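Local coordinates for amyloid-like protein 1 (Homo sapiens, PDB 3Q7G) that belongs to the amyloid precursor protein family and probably binds heparin or heparan sulfate through its E2 domain, here holding sucrose octasulfate, at residues A[134-139]-A[178-183]; A[142-147]-A[171-176]. All blocks are in the same frame, centred on the assembly; numbering follows the deposited sequence.

Contact 1: residues A[134-139]-A[178-183]; sequences RRYLRA and ERVNQS. With GU4 (2,3,4,6-tetra-O-sulfonato-alpha-D-glucopyranose), chain C.
The phenol oxygen of Y136 and the hydroxyl of S183 make the polar link between these two helices, with Y136 OH and S183 OG 2.8 Å apart. They join neighbouring arms of the antiparallel helical hairpin of the E2 domain, helices 126-157 and 159-184, whose local N-to-C directions differ by 167° and whose local axes lie 11.1 Å apart. S183 OG also lies 3.2 Å from R179 O, one turn back on its own helix, while E140 adds a weak hydrogen bond at the phenol oxygen and a salt bridge to NE of R179. With CG of Y136 anti to the backbone N (chi1 169°), the ring reaches straight across the gap, and the S183 methylene packs against it, CB 3.5 Å from Y136 CE2. V180 meets the ring at its edge through its CA. Beside this, L137 CD2 rests 3.9 Å from V180 CG1, the two side chains crossing at about a right angle. On another side of helix 126-157, R138 bends at chi2 and chi3 to present its guanidinium edge-on to the 4-sulfate of the bound sugar: NH1 binds O25 at 3.2 Å, and NH2 of R138 binds O26 of the same sulfate in a nearly straight bond (165°).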
ATOM      1  N   ARG A 134      30.708   1.892   3.997  1.00 38.84           N
ATOM      2  CA  ARG A 134      29.568   1.272   3.356  1.00 39.67           C
ATOM      3  C   ARG A 134      28.279   1.502   4.133  1.00 49.40           C
ATOM      4  O   ARG A 134      27.249   1.878   3.547  1.00 47.21           O
ATOM      5  CB  ARG A 134      29.812  -0.219   3.202  1.00 38.54           C
ATOM      6  CG  ARG A 134      28.884  -0.881   2.232  1.00 56.89           C
ATOM      7  CD  ARG A 134      29.358  -2.286   1.913  1.00 57.70           C
ATOM      8  NE  ARG A 134      28.624  -2.857   0.789  1.00 62.30           N
ATOM      9  CZ  ARG A 134      27.324  -3.109   0.803  1.00 61.78           C
ATOM     10  NH1 ARG A 134      26.608  -2.840   1.885  1.00 72.03           N
ATOM     11  NH2 ARG A 134      26.742  -3.636  -0.265  1.00 54.18           N
ATOM     12  N   ARG A 135      28.325   1.292   5.451  1.00 37.06           N
ATOM     13  CA  ARG A 135      27.146   1.490   6.285  1.00 31.95           C
ATOM     14  C   ARG A 135      26.677   2.941   6.145  1.00 25.89           C
ATOM     15  O   ARG A 135      25.476   3.212   6.074  1.00 34.51           O
ATOM     16  CB  ARG A 135      27.464   1.171   7.746  1.00 48.91           C
ATOM     17  CG  ARG A 135      27.767  -0.301   8.006  1.00 61.59           C
ATOM     18  CD  ARG A 135      27.896  -0.593   9.502  1.00103.82           C
ATOM     19  NE  ARG A 135      26.620  -0.463  10.214  1.00101.94           N
ATOM     20  CZ  ARG A 135      25.701  -1.426  10.313  1.00119.93           C
ATOM     21  NH1 ARG A 135      25.900  -2.613   9.747  1.00 85.21           N
ATOM     22  NH2 ARG A 135      24.577  -1.201  10.989  1.00 71.83           N
ATOM     23  N   TYR A 136      27.625   3.869   6.104  1.00 25.56           N
ATOM     24  CA  TYR A 136      27.283   5.286   5.947  1.00 33.29           C
ATOM     25  C   TYR A 136      26.614   5.560   4.577  1.00 35.62           C
ATOM     26  O   TYR A 136      25.592   6.274   4.493  1.00 32.94           O
ATOM     27  CB  TYR A 136      28.526   6.162   6.064  1.00 27.82           C
ATOM     28  CG  TYR A 136      28.256   7.583   5.648  1.00 36.97           C
ATOM     29  CD1 TYR A 136      27.449   8.407   6.431  1.00 34.00           C
ATOM     30  CD2 TYR A 136      28.717   8.073   4.425  1.00 40.57           C
ATOM     31  CE1 TYR A 136      27.097   9.672   6.008  1.00 42.62           C
ATOM     32  CE2 TYR A 136      28.367   9.345   3.985  1.00 35.68           C
ATOM     33  CZ  TYR A 136      27.555  10.134   4.779  1.00 43.95           C
ATOM     34  OH  TYR A 136      27.173  11.381   4.336  1.00 48.22           O
ATOM     35  N   LEU A 137      27.190   4.999   3.514  1.00 30.69           N
ATOM     36  CA  LEU A 137      26.633   5.177   2.169  1.00 37.18           C
ATOM     37  C   LEU A 137      25.253   4.549   2.131  1.00 34.29           C
ATOM     38  O   LEU A 137      24.353   5.062   1.474  1.00 36.99           O
ATOM     39  CB  LEU A 137      27.531   4.524   1.116  1.00 35.38           C
ATOM     40  CG  LEU A 137      28.902   5.167   0.930  1.00 38.18           C
ATOM     41  CD1 LEU A 137      29.699   4.417  -0.107  1.00 36.71           C
ATOM     42  CD2 LEU A 137      28.715   6.629   0.521  1.00 37.75           C
ATOM     43  N   ARG A 138      25.091   3.431   2.834  1.00 34.88           N
ATOM     44  CA  ARG A 138      23.802   2.754   2.861  1.00 35.46           C
ATOM     45  C   ARG A 138      22.768   3.638   3.557  1.00 35.09           C
ATOM     46  O   ARG A 138      21.616   3.673   3.149  1.00 38.21           O
ATOM     47  CB  ARG A 138      23.917   1.413   3.583  1.00 39.07           C
ATOM     48  CG  ARG A 138      24.665   0.323   2.808  1.00 48.39           C
ATOM     49  CD  ARG A 138      23.694  -0.710   2.244  1.00 49.17           C
ATOM     50  NE  ARG A 138      22.907  -1.350   3.299  1.00 47.48           N
ATOM     51  CZ  ARG A 138      21.718  -1.918   3.103  1.00 54.30           C
ATOM     52  NH1 ARG A 138      21.178  -1.923   1.887  1.00 38.17           N
ATOM     53  NH2 ARG A 138      21.062  -2.478   4.117  1.00 40.65           N
ATOM     54  N   ALA A 139      23.181   4.366   4.597  1.00 33.42           N
ATOM     55  CA  ALA A 139      22.251   5.249   5.307  1.00 31.72           C
ATOM     56  C   ALA A 139      21.836   6.391   4.376  1.00 30.85           C
ATOM     57  O   ALA A 139      20.673   6.806   4.352  1.00 36.12           O
ATOM     58  CB  ALA A 139      22.907   5.819   6.575  1.00 24.97           C
ATOM     59  N   GLU A 178      25.779  16.123  -1.907  1.00 35.42           N
ATOM     60  CA  GLU A 178      26.841  17.001  -1.413  1.00 35.82           C
ATOM     61  C   GLU A 178      27.307  16.534  -0.039  1.00 36.23           C
ATOM     62  O   GLU A 178      28.495  16.604   0.263  1.00 33.74           O
ATOM     63  CB  GLU A 178      26.364  18.455  -1.345  1.00 47.34           C
ATOM     64  N   ARG A 179      26.375  16.049   0.786  1.00 31.07           N
ATOM     65  CA  ARG A 179      26.727  15.545   2.120  1.00 39.70           C
ATOM     66  C   ARG A 179      27.688  14.379   1.946  1.00 40.27           C
ATOM     67  O   ARG A 179      28.735  14.312   2.597  1.00 41.73           O
ATOM     68  CB  ARG A 179      25.488  15.042   2.871  1.00 42.06           C
ATOM     69  CG  ARG A 179      25.212  15.752   4.188  1.00 54.95           C
ATOM     70  CD  ARG A 179      24.598  14.808   5.229  1.00 41.66           C
ATOM     71  NE  ARG A 179      23.540  13.962   4.684  1.00 38.31           N
ATOM     72  CZ  ARG A 179      22.243  14.246   4.700  1.00 32.92           C
ATOM     73  NH1 ARG A 179      21.795  15.371   5.236  1.00 41.36           N
ATOM     74  NH2 ARG A 179      21.383  13.387   4.171  1.00 38.44           N
ATOM     75  N   VAL A 180      27.329  13.468   1.051  1.00 37.04           N
ATOM     76  CA  VAL A 180      28.163  12.306   0.785  1.00 39.92           C
ATOM     77  C   VAL A 180      29.575  12.679   0.350  1.00 41.91           C
ATOM     78  O   VAL A 180      30.550  12.094   0.838  1.00 46.83           O
ATOM     79  CB  VAL A 180      27.563  11.412  -0.306  1.00 39.69           C
ATOM     80  CG1 VAL A 180      28.538  10.305  -0.652  1.00 36.21           C
ATOM     81  CG2 VAL A 180      26.250  10.809   0.180  1.00 42.62           C
ATOM     82  N   ASN A 181      29.698  13.631  -0.570  1.00 43.26           N
ATOM     83  CA  ASN A 181      31.024  14.016  -1.032  1.00 55.06           C
ATOM     84  C   ASN A 181      31.810  14.653   0.115  1.00 43.58           C
ATOM     85  O   ASN A 181      33.016  14.427   0.244  1.00 39.91           O
ATOM     86  CB  ASN A 181      30.931  14.965  -2.237  1.00 52.39           C
ATOM     87  CG  ASN A 181      30.273  14.304  -3.449  1.00 76.86           C
ATOM     88  OD1 ASN A 181      30.319  13.072  -3.616  1.00 57.24           O
ATOM     89  ND2 ASN A 181      29.669  15.120  -4.307  1.00 44.21           N
ATOM     90  N   GLN A 182      31.128  15.437   0.948  1.00 37.07           N
ATOM     91  CA  GLN A 182      31.783  16.047   2.093  1.00 41.07           C
ATOM     92  C   GLN A 182      32.318  14.936   2.991  1.00 47.22           C
ATOM     93  O   GLN A 182      33.504  14.933   3.339  1.00 50.53           O
ATOM     94  CB  GLN A 182      30.807  16.904   2.900  1.00 53.75           C
ATOM     95  CG  GLN A 182      30.645  18.326   2.407  1.00 59.14           C
ATOM     96  CD  GLN A 182      31.968  19.063   2.332  1.00 84.33           C
ATOM     97  OE1 GLN A 182      32.945  18.692   2.997  1.00 79.19           O
ATOM     98  NE2 GLN A 182      32.005  20.124   1.535  1.00 62.44           N
ATOM     99  N   SER A 183      31.449  13.989   3.357  1.00 44.89           N
ATOM    100  CA  SER A 183      31.844  12.875   4.231  1.00 45.88           C
ATOM    101  C   SER A 183      33.009  12.092   3.619  1.00 42.46           C
ATOM    102  O   SER A 183      33.919  11.683   4.330  1.00 40.40           O
ATOM    103  CB  SER A 183      30.655  11.919   4.503  1.00 37.35           C
ATOM    104  OG  SER A 183      29.561  12.565   5.152  1.00 36.27           O
TER
HETATM  105  C1  GU4 C   1      14.242   0.087   4.369  1.00 99.23           C
HETATM  106  O5  GU4 C   1      15.185  -0.433   5.320  1.00 85.52           O
HETATM  107  C5  GU4 C   1      15.645  -1.767   5.043  1.00 75.12           C
HETATM  108  C6  GU4 C   1      16.871  -1.877   5.949  1.00 68.34           C
HETATM  109  O6  GU4 C   1      17.806  -0.870   5.543  1.00124.37           O
HETATM  110  S6  GU4 C   1      18.820  -0.370   6.420  1.00107.87           S
HETATM  111  O22 GU4 C   1      18.384  -0.982   7.723  1.00122.17           O
HETATM  112  O23 GU4 C   1      20.154  -1.065   6.278  1.00 95.46           O
HETATM  113  O21 GU4 C   1      18.793   1.070   6.797  1.00117.87           O
HETATM  114  C4  GU4 C   1      16.196  -1.969   3.626  1.00 86.68           C
HETATM  115  O4  GU4 C   1      16.258  -3.378   3.376  1.00122.35           O
HETATM  116  S4  GU4 C   1      17.550  -3.813   2.933  1.00102.47           S
HETATM  117  O25 GU4 C   1      18.139  -2.774   2.023  1.00 98.57           O
HETATM  118  O26 GU4 C   1      18.437  -4.023   4.124  1.00 98.85           O
HETATM  119  O24 GU4 C   1      17.422  -5.108   2.193  1.00 95.81           O
HETATM  120  C3  GU4 C   1      15.311  -1.303   2.569  1.00 63.51           C
HETATM  121  O3  GU4 C   1      16.058  -1.235   1.351  1.00104.13           O
HETATM  122  S3  GU4 C   1      15.303  -1.804   0.275  1.00110.41           S
HETATM  123  O28 GU4 C   1      14.020  -1.045   0.117  1.00 66.93           O
HETATM  124  O29 GU4 C   1      15.000  -3.243   0.574  1.00137.92           O
HETATM  125  O27 GU4 C   1      16.094  -1.737  -0.997  1.00 96.22           O
HETATM  126  C2  GU4 C   1      14.939   0.118   3.011  1.00 94.90           C
HETATM  127  O2  GU4 C   1      14.063   0.726   2.058  1.00116.68           O
HETATM  128  S2  GU4 C   1      14.394   2.115   1.927  1.00104.68           S
HETATM  129  O11 GU4 C   1      14.902   2.382   0.537  1.00125.50           O
HETATM  130  O12 GU4 C   1      13.160   2.944   2.165  1.00102.84           O
HETATM  131  O10 GU4 C   1      15.424   2.493   2.927  1.00136.26           O

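Contact 2: residues A[142-147]-A[171-176]. With GU4 (2,3,4,6-tetra-O-sulfonato-alpha-D-glucopyranose), chain C; YYJ (1,3,4,6-tetra-O-sulfo-beta-D-fructofuranose), chain B.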
ATOM      1  N   LYS A 142      19.489   5.184   1.725  1.00 30.54           N
ATOM      2  CA  LYS A 142      18.170   5.029   2.303  1.00 29.82           C
ATOM      3  C   LYS A 142      17.367   6.325   2.255  1.00 37.25           C
ATOM      4  O   LYS A 142      16.169   6.311   1.955  1.00 36.11           O
ATOM      5  CB  LYS A 142      18.309   4.571   3.760  1.00 32.10           C
ATOM      6  CG  LYS A 142      17.017   4.286   4.485  1.00 39.96           C
ATOM      7  CD  LYS A 142      17.327   3.749   5.873  1.00 56.04           C
ATOM      8  CE  LYS A 142      16.146   3.053   6.506  1.00 56.32           C
ATOM      9  NZ  LYS A 142      16.570   2.269   7.713  1.00 69.32           N
ATOM     10  N   GLU A 143      18.011   7.446   2.570  1.00 32.13           N
ATOM     11  CA  GLU A 143      17.291   8.715   2.548  1.00 35.55           C
ATOM     12  C   GLU A 143      16.962   9.070   1.110  1.00 29.93           C
ATOM     13  O   GLU A 143      15.878   9.552   0.799  1.00 34.01           O
ATOM     14  CB  GLU A 143      18.109   9.858   3.146  1.00 28.37           C
ATOM     15  CG  GLU A 143      17.260  11.105   3.321  1.00 43.33           C
ATOM     16  CD  GLU A 143      17.991  12.248   3.983  1.00 40.26           C
ATOM     17  OE1 GLU A 143      19.067  12.010   4.556  1.00 40.43           O
ATOM     18  OE2 GLU A 143      17.472  13.382   3.938  1.00 45.54           O
ATOM     19  N   GLN A 144      17.938   8.837   0.243  1.00 28.02           N
ATOM     20  CA  GLN A 144      17.767   9.087  -1.169  1.00 37.24           C
ATOM     21  C   GLN A 144      16.577   8.273  -1.726  1.00 34.17           C
ATOM     22  O   GLN A 144      15.680   8.841  -2.334  1.00 37.73           O
ATOM     23  CB  GLN A 144      19.062   8.731  -1.903  1.00 31.44           C
ATOM     24  CG  GLN A 144      18.878   8.486  -3.375  1.00 57.00           C
ATOM     25  CD  GLN A 144      20.186   8.183  -4.067  1.00 51.38           C
ATOM     26  OE1 GLN A 144      21.011   7.414  -3.564  1.00 57.87           O
ATOM     27  NE2 GLN A 144      20.378   8.776  -5.244  1.00 59.90           N
ATOM     28  N   ARG A 145      16.556   6.962  -1.493  1.00 30.27           N
ATOM     29  CA  ARG A 145      15.464   6.124  -1.999  1.00 34.09           C
ATOM     30  C   ARG A 145      14.106   6.548  -1.436  1.00 41.39           C
ATOM     31  O   ARG A 145      13.105   6.500  -2.137  1.00 39.82           O
ATOM     32  CB  ARG A 145      15.715   4.651  -1.678  1.00 27.58           C
ATOM     33  CG  ARG A 145      16.871   4.052  -2.450  1.00 45.27           C
ATOM     34  CD  ARG A 145      17.159   2.639  -1.981  1.00 50.10           C
ATOM     35  NE  ARG A 145      16.035   1.739  -2.230  1.00 50.64           N
ATOM     36  CZ  ARG A 145      15.756   1.203  -3.416  1.00 58.75           C
ATOM     37  NH1 ARG A 145      16.522   1.474  -4.469  1.00 46.41           N
ATOM     38  NH2 ARG A 145      14.714   0.395  -3.550  1.00 66.78           N
ATOM     39  N   HIS A 146      14.087   6.955  -0.171  1.00 34.17           N
ATOM     40  CA  HIS A 146      12.862   7.408   0.476  1.00 42.69           C
ATOM     41  C   HIS A 146      12.342   8.662  -0.190  1.00 37.42           C
ATOM     42  O   HIS A 146      11.131   8.868  -0.313  1.00 39.53           O
ATOM     43  CB  HIS A 146      13.120   7.715   1.944  1.00 49.01           C
ATOM     44  CG  HIS A 146      12.565   6.694   2.878  1.00 66.02           C
ATOM     45  ND1 HIS A 146      11.304   6.802   3.430  1.00 63.53           N
ATOM     46  CD2 HIS A 146      13.081   5.527   3.333  1.00 62.74           C
ATOM     47  CE1 HIS A 146      11.069   5.740   4.179  1.00 98.88           C
ATOM     48  NE2 HIS A 146      12.129   4.951   4.137  1.00 58.82           N
ATOM     49  N   THR A 147      13.260   9.525  -0.589  1.00 36.83           N
ATOM     50  CA  THR A 147      12.870  10.755  -1.256  1.00 43.42           C
ATOM     51  C   THR A 147      12.252  10.395  -2.596  1.00 33.75           C
ATOM     52  O   THR A 147      11.166  10.847  -2.935  1.00 42.80           O
ATOM     53  CB  THR A 147      14.082  11.645  -1.505  1.00 45.55           C
ATOM     54  OG1 THR A 147      14.700  11.975  -0.254  1.00 42.71           O
ATOM     55  CG2 THR A 147      13.641  12.902  -2.224  1.00 48.22           C
ATOM     56  N   THR A 171      16.261  19.670  -5.007  1.00 42.70           N
ATOM     57  CA  THR A 171      17.136  20.319  -4.020  1.00 43.41           C
ATOM     58  C   THR A 171      17.581  19.297  -2.972  1.00 34.92           C
ATOM     59  O   THR A 171      18.770  19.187  -2.647  1.00 43.70           O
ATOM     60  CB  THR A 171      16.409  21.463  -3.259  1.00 34.68           C
ATOM     61  OG1 THR A 171      15.919  22.449  -4.181  1.00 41.77           O
ATOM     62  CG2 THR A 171      17.356  22.139  -2.271  1.00 46.76           C
ATOM     63  N   HIS A 172      16.613  18.560  -2.432  1.00 35.32           N
ATOM     64  CA  HIS A 172      16.867  17.563  -1.394  1.00 39.73           C
ATOM     65  C   HIS A 172      17.888  16.518  -1.842  1.00 31.39           C
ATOM     66  O   HIS A 172      18.799  16.187  -1.090  1.00 34.17           O
ATOM     67  CB  HIS A 172      15.537  16.885  -0.984  1.00 40.59           C
ATOM     68  CG  HIS A 172      15.642  16.009   0.232  1.00 49.68           C
ATOM     69  ND1 HIS A 172      14.561  15.326   0.751  1.00 67.34           N
ATOM     70  CD2 HIS A 172      16.695  15.706   1.032  1.00 37.87           C
ATOM     71  CE1 HIS A 172      14.946  14.641   1.814  1.00 48.54           C
ATOM     72  NE2 HIS A 172      16.236  14.854   2.006  1.00 49.79           N
ATOM     73  N   LEU A 173      17.749  16.008  -3.064  1.00 35.86           N
ATOM     74  CA  LEU A 173      18.682  15.006  -3.567  1.00 39.25           C
ATOM     75  C   LEU A 173      20.088  15.613  -3.693  1.00 35.94           C
ATOM     76  O   LEU A 173      21.084  14.941  -3.441  1.00 43.90           O
ATOM     77  CB  LEU A 173      18.192  14.435  -4.912  1.00 29.56           C
ATOM     78  CG  LEU A 173      16.866  13.643  -4.793  1.00 36.03           C
ATOM     79  CD1 LEU A 173      16.258  13.306  -6.174  1.00 30.28           C
ATOM     80  CD2 LEU A 173      17.133  12.382  -4.024  1.00 28.67           C
ATOM     81  N   GLN A 174      20.183  16.879  -4.078  1.00 38.46           N
ATOM     82  CA  GLN A 174      21.501  17.509  -4.169  1.00 39.63           C
ATOM     83  C   GLN A 174      22.138  17.633  -2.774  1.00 35.42           C
ATOM     84  O   GLN A 174      23.340  17.413  -2.617  1.00 36.89           O
ATOM     85  CB  GLN A 174      21.402  18.895  -4.805  1.00 31.85           C
ATOM     86  CG  GLN A 174      21.387  18.895  -6.308  1.00 38.36           C
ATOM     87  CD  GLN A 174      21.482  20.301  -6.873  1.00105.54           C
ATOM     88  OE1 GLN A 174      20.582  21.129  -6.667  1.00 91.57           O
ATOM     89  NE2 GLN A 174      22.581  20.588  -7.579  1.00 73.12           N
ATOM     90  N   VAL A 175      21.334  18.001  -1.775  1.00 32.85           N
ATOM     91  CA  VAL A 175      21.837  18.127  -0.401  1.00 48.46           C
ATOM     92  C   VAL A 175      22.513  16.803  -0.020  1.00 40.24           C
ATOM     93  O   VAL A 175      23.654  16.778   0.429  1.00 42.52           O
ATOM     94  CB  VAL A 175      20.676  18.445   0.612  1.00 49.45           C
ATOM     95  CG1 VAL A 175      21.148  18.268   2.056  1.00 36.82           C
ATOM     96  CG2 VAL A 175      20.180  19.866   0.396  1.00 42.91           C
ATOM     97  N   ILE A 176      21.806  15.701  -0.236  1.00 38.95           N
ATOM     98  CA  ILE A 176      22.340  14.388   0.083  1.00 36.78           C
ATOM     99  C   ILE A 176      23.659  14.112  -0.636  1.00 39.59           C
ATOM    100  O   ILE A 176      24.656  13.746  -0.004  1.00 37.91           O
ATOM    101  CB  ILE A 176      21.341  13.256  -0.278  1.00 40.94           C
ATOM    102  CG1 ILE A 176      20.092  13.347   0.611  1.00 42.67           C
ATOM    103  CG2 ILE A 176      22.015  11.909  -0.140  1.00 31.50           C
ATOM    104  CD1 ILE A 176      18.984  12.358   0.236  1.00 28.65           C
TER
HETATM  105  C1  GU4 C   1      14.242   0.087   4.369  1.00 99.23           C
HETATM  106  O5  GU4 C   1      15.185  -0.433   5.320  1.00 85.52           O
HETATM  107  C5  GU4 C   1      15.645  -1.767   5.043  1.00 75.12           C
HETATM  108  C6  GU4 C   1      16.871  -1.877   5.949  1.00 68.34           C
HETATM  109  O6  GU4 C   1      17.806  -0.870   5.543  1.00124.37           O
HETATM  110  S6  GU4 C   1      18.820  -0.370   6.420  1.00107.87           S
HETATM  111  O22 GU4 C   1      18.384  -0.982   7.723  1.00122.17           O
HETATM  112  O23 GU4 C   1      20.154  -1.065   6.278  1.00 95.46           O
HETATM  113  O21 GU4 C   1      18.793   1.070   6.797  1.00117.87           O
HETATM  114  C4  GU4 C   1      16.196  -1.969   3.626  1.00 86.68           C
HETATM  115  O4  GU4 C   1      16.258  -3.378   3.376  1.00122.35           O
HETATM  116  S4  GU4 C   1      17.550  -3.813   2.933  1.00102.47           S
HETATM  117  O25 GU4 C   1      18.139  -2.774   2.023  1.00 98.57           O
HETATM  118  O26 GU4 C   1      18.437  -4.023   4.124  1.00 98.85           O
HETATM  119  O24 GU4 C   1      17.422  -5.108   2.193  1.00 95.81           O
HETATM  120  C3  GU4 C   1      15.311  -1.303   2.569  1.00 63.51           C
HETATM  121  O3  GU4 C   1      16.058  -1.235   1.351  1.00104.13           O
HETATM  122  S3  GU4 C   1      15.303  -1.804   0.275  1.00110.41           S
HETATM  123  O28 GU4 C   1      14.020  -1.045   0.117  1.00 66.93           O
HETATM  124  O29 GU4 C   1      15.000  -3.243   0.574  1.00137.92           O
HETATM  125  O27 GU4 C   1      16.094  -1.737  -0.997  1.00 96.22           O
HETATM  126  C2  GU4 C   1      14.939   0.118   3.011  1.00 94.90           C
HETATM  127  O2  GU4 C   1      14.063   0.726   2.058  1.00116.68           O
HETATM  128  S2  GU4 C   1      14.394   2.115   1.927  1.00104.68           S
HETATM  129  O11 GU4 C   1      14.902   2.382   0.537  1.00125.50           O
HETATM  130  O12 GU4 C   1      13.160   2.944   2.165  1.00102.84           O
HETATM  131  O10 GU4 C   1      15.424   2.493   2.927  1.00136.26           O
HETATM  132  C1  YYJ B   2      11.241   0.799   4.973  1.00 88.27           C
HETATM  133  C2  YYJ B   2      12.100  -0.423   5.307  1.00112.85           C
HETATM  134  C3  YYJ B   2      11.209  -1.660   5.464  1.00118.37           C
HETATM  135  C4  YYJ B   2      11.851  -2.365   6.658  1.00118.88           C
HETATM  136  C5  YYJ B   2      12.181  -1.135   7.507  1.00114.54           C
HETATM  137  C6  YYJ B   2      13.213  -1.478   8.580  1.00 60.87           C
HETATM  138  O1  YYJ B   2      11.735   2.011   5.553  1.00134.54           O
HETATM  139 O1S1 YYJ B   2       9.676   2.932   6.341  1.00 80.20           O
HETATM  140 O1S3 YYJ B   2       8.994  -1.635   3.901  1.00 81.26           O
HETATM  141 O1S4 YYJ B   2      11.727  -5.359   6.687  1.00 82.11           O
HETATM  142 O1S6 YYJ B   2      14.752  -1.036  11.295  1.00125.79           O
HETATM  143  O2  YYJ B   2      13.052  -0.712   4.276  1.00 91.76           O
HETATM  144 O2S1 YYJ B   2      11.066   1.547   7.805  1.00119.85           O
HETATM  145 O2S3 YYJ B   2      10.918  -0.702   2.704  1.00 84.57           O
HETATM  146 O2S4 YYJ B   2      12.814  -4.034   8.424  1.00120.20           O
HETATM  147 O2S6 YYJ B   2      15.893  -0.897   9.134  1.00102.41           O
HETATM  148  O3  YYJ B   2      11.203  -2.483   4.298  1.00102.87           O
HETATM  149 O3S1 YYJ B   2      11.816   3.787   7.171  1.00 85.63           O
HETATM  150 O3S3 YYJ B   2      10.156  -2.959   2.203  1.00104.79           O
HETATM  151 O3S4 YYJ B   2      10.621  -5.005   8.851  1.00103.68           O
HETATM  152 O3S6 YYJ B   2      15.208   1.150  10.285  1.00 95.98           O
HETATM  153  O4  YYJ B   2      10.880  -3.195   7.297  1.00114.38           O
HETATM  154  O5  YYJ B   2      12.786  -0.243   6.554  1.00122.29           O
HETATM  155  O6  YYJ B   2      13.581  -0.315   9.327  1.00118.38           O
HETATM  156  S1  YYJ B   2      11.084   2.563   6.702  1.00128.35           S
HETATM  157  S3  YYJ B   2      10.331  -1.948   3.296  1.00113.24           S
HETATM  158  S4  YYJ B   2      11.502  -4.377   7.806  1.00113.27           S
HETATM  159  S6  YYJ B   2      14.840  -0.277  10.005  1.00117.27           S
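E143 and H172 form the one hydrogen bond across these antiparallel helices: H172 NE2 donates to E143 OE2 at 2.7 Å and 164°. The carboxylate oxygen lies in the ring plane of the histidine, yet the N-H meets E143 OE2 on its anti side, 29° out of the carboxylate plane, and the two flat groups are turned 63° apart. The carboxylate, whose OE1 also pairs with R179, may favour a protonated imidazole. T147 places OG1 over one face of that ring, 3.4 Å from H172 CE1, and the hydroxyl is held there by its bond to E143 O of 2.9 Å; the amide N of T147 reaches the same carbonyl from the opposite face. A glycine in place of H172 would probably leave E143 OE2 without its donor and T147 OG1 without the ring beneath it.

Apolar contacts fill the rest. I176 CD1 lies 3.7 Å from E143 CG, and L173 CD2 passes T147 CG2 at 4.0 Å.

Sulfate binding occupies the other side of segment 142-147. The extended K142 chain ends in NZ, bonded to glucose-unit O21 at 2.7 Å and to fructose-unit O3S6; R145 NE takes O11, and H146 NE2 takes O1 of the fructose unit. R145 NH1 also bridges to E39 of the second subunit. Such a cluster of basic side chains on one helix face around a polysulfated sugar is consistent with a heparin-type site.

Contacts 1 and 2 are successive levels of one antiparallel hairpin formed by helices 126-157 and 159-184, their centres 11 Å apart. Along the chain come 134-139, 142-147, 171-176 and 178-183, so contact 2 is the pair nearer the turn and contact 1 lies further out. A salt bridge ties the levels together, R179 NH2 of contact 1 standing 2.7 Å from E143 OE1 of contact 2. Both levels also bind the same sulfated glucose unit through helix 126-157. The hairpin thus pairs its arms on one side and offers a set of basic residues (R138, K142, R145, H146) to a polysulfated ligand on another, within a single E2 domain.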